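Local coordinates for sensor protein (Vibrio parahaemolyticus, PDB 3I9Y), which is the sensor domain of a transmembrane histidine kinase that responds to TMAO and probably autophosphorylates on histidine using ATP in a two-component system, at residues A[102-107]-A[224-229]. Numbering follows the deposited sequence.
Sequences EEMRLL and TELGKR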
# COMPACT_ATOMS: atom_id res chain seq x y z
N GLU A 102 -2.80 -3.03 16.68
CA GLU A 102 -3.69 -2.80 17.81
C GLU A 102 -3.71 -4.10 18.68
O GLU A 102 -3.60 -3.95 19.89
CB GLU A 102 -5.09 -2.44 17.38
CG GLU A 102 -6.14 -2.25 18.49
CD GLU A 102 -5.73 -1.17 19.45
OE1 GLU A 102 -4.76 -0.30 19.19
OE2 GLU A 102 -6.34 -1.17 20.60
N GLU A 103 -3.72 -5.32 18.14
CA GLU A 103 -3.65 -6.49 19.07
C GLU A 103 -2.32 -6.47 19.85
O GLU A 103 -2.22 -6.88 21.02
CB GLU A 103 -3.55 -7.85 18.33
CG GLU A 103 -4.81 -7.99 17.40
CD GLU A 103 -4.76 -9.27 16.48
OE1 GLU A 103 -5.84 -9.48 15.91
OE2 GLU A 103 -3.75 -10.00 16.31
N MET A 104 -1.27 -6.08 19.13
CA MET A 104 0.07 -6.05 19.77
C MET A 104 0.13 -4.94 20.87
O MET A 104 0.90 -5.14 21.92
CB MET A 104 1.18 -5.81 18.75
CG MET A 104 1.27 -7.12 17.93
SD MET A 104 2.71 -6.83 16.75
CE MET A 104 1.83 -6.71 15.89
N ARG A 105 -0.51 -3.78 20.62
CA ARG A 105 -0.49 -2.69 21.63
C ARG A 105 -1.31 -3.27 22.88
O ARG A 105 -0.86 -3.06 24.07
CB ARG A 105 -1.27 -1.40 21.17
CG ARG A 105 -1.20 -0.23 22.30
CD ARG A 105 -2.06 0.98 21.56
NE ARG A 105 -3.49 0.51 21.67
CZ ARG A 105 -4.16 0.47 22.83
NH1 ARG A 105 -3.55 0.85 23.95
NH2 ARG A 105 -5.41 0.02 23.00
N LEU A 106 -2.46 -3.92 22.70
CA LEU A 106 -3.17 -4.38 23.90
C LEU A 106 -2.32 -5.44 24.72
O LEU A 106 -2.42 -5.51 25.92
CB LEU A 106 -4.51 -5.15 23.52
CG LEU A 106 -5.41 -4.07 22.87
CD1 LEU A 106 -6.66 -4.76 22.30
CD2 LEU A 106 -5.98 -3.33 24.07
N LEU A 107 -1.71 -6.41 24.03
CA LEU A 107 -0.93 -7.45 24.71
C LEU A 107 0.23 -6.72 25.44
O LEU A 107 0.57 -7.10 26.51
CB LEU A 107 -0.23 -8.45 23.67
CG LEU A 107 -1.34 -9.27 23.06
CD1 LEU A 107 -0.64 -9.81 21.85
CD2 LEU A 107 -1.91 -10.39 23.97
N THR A 224 4.26 -15.20 24.24
CA THR A 224 4.24 -16.10 23.10
C THR A 224 3.10 -15.61 22.06
O THR A 224 3.41 -15.62 20.88
CB THR A 224 4.30 -17.67 23.47
OG1 THR A 224 3.21 -18.33 22.84
CG2 THR A 224 4.44 -18.02 24.78
N GLU A 225 2.02 -14.90 22.60
CA GLU A 225 1.00 -14.29 21.77
C GLU A 225 1.64 -13.18 20.91
O GLU A 225 1.30 -13.04 19.75
CB GLU A 225 -0.11 -13.74 22.63
CG GLU A 225 -0.90 -14.88 23.28
CD GLU A 225 -1.35 -15.80 22.12
OE1 GLU A 225 -1.51 -15.39 20.93
OE2 GLU A 225 -1.54 -16.97 22.36
N LEU A 226 2.56 -12.40 21.50
CA LEU A 226 3.23 -11.27 20.83
C LEU A 226 4.14 -11.85 19.79
O LEU A 226 4.27 -11.28 18.68
CB LEU A 226 4.04 -10.36 21.73
CG LEU A 226 3.39 -9.26 22.47
CD1 LEU A 226 4.62 -8.69 23.45
CD2 LEU A 226 3.06 -8.13 21.57
N GLY A 227 4.78 -12.98 20.12
CA GLY A 227 5.65 -13.51 19.16
C GLY A 227 4.91 -14.04 17.90
O GLY A 227 5.43 -13.92 16.80
N LYS A 228 3.64 -14.44 18.05
CA LYS A 228 2.93 -14.98 16.90
C LYS A 228 2.65 -13.79 15.99
O LYS A 228 2.51 -14.00 14.72
CB LYS A 228 1.59 -15.61 17.31
CG LYS A 228 1.69 -16.99 17.98
CD LYS A 228 0.14 -17.36 18.34
CE LYS A 228 0.14 -18.55 19.26
NZ LYS A 228 1.73 -19.17 19.45
N ARG A 229 2.62 -12.59 16.56
CA ARG A 229 2.18 -11.40 15.66
C ARG A 229 3.32 -10.77 14.91
O ARG A 229 3.19 -9.79 14.25
CB ARG A 229 1.32 -10.36 16.51
CG ARG A 229 0.08 -11.19 16.82
CD ARG A 229 -0.58 -10.83 17.96
NE ARG A 229 -1.95 -11.30 18.00
CZ ARG A 229 -2.39 -12.38 18.68
NH1 ARG A 229 -1.55 -13.21 19.37
NH2 ARG A 229 -3.73 -12.54 18.70
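Leu-107 and Met-104 of helix 63-114 pack against Leu-226 of helix 213-228 and Arg-229; the segments 102-107 and 224-228 run antiparallel, their local axes at 162° and 9.9 Å apart at closest approach. On the tight, buried side, Leu-226 presents CD2 to Met-104 CB and lies with its CG 3.9 Å from Leu-107 CB; the same leucine also touches Ser-108 and Leu-111. The Met-104 side chain lies alongside that of Arg-229, the two pointing opposite ways, with Met-104 CG 3.5 Å from Arg-229 CB. The partly exposed side is polar. There Arg-229, its chain extended from CG to NE (chi3 160°), lies roughly perpendicular to the Glu-103 side chain and donates NE to OE2 of Glu-103 (2.8 Å, nearly straight at 169°), reaching this oxygen on its anti side but tilted out of the carboxylate plane. Its NH1 turns back to Glu-225, four residues earlier, and bonds both Glu-225 O and, at 2.7 Å, Glu-225 OE1. Three bonds thus restrain the guanidinium's rotation, while Leu-107 CD1 covers one of its faces and also meets Glu-225 CB. An apolar seam between antiparallel helices, bordered by charged side chains on the solvent side, is the packing of a four-helix bundle, two of which are stacked in this sensor domain.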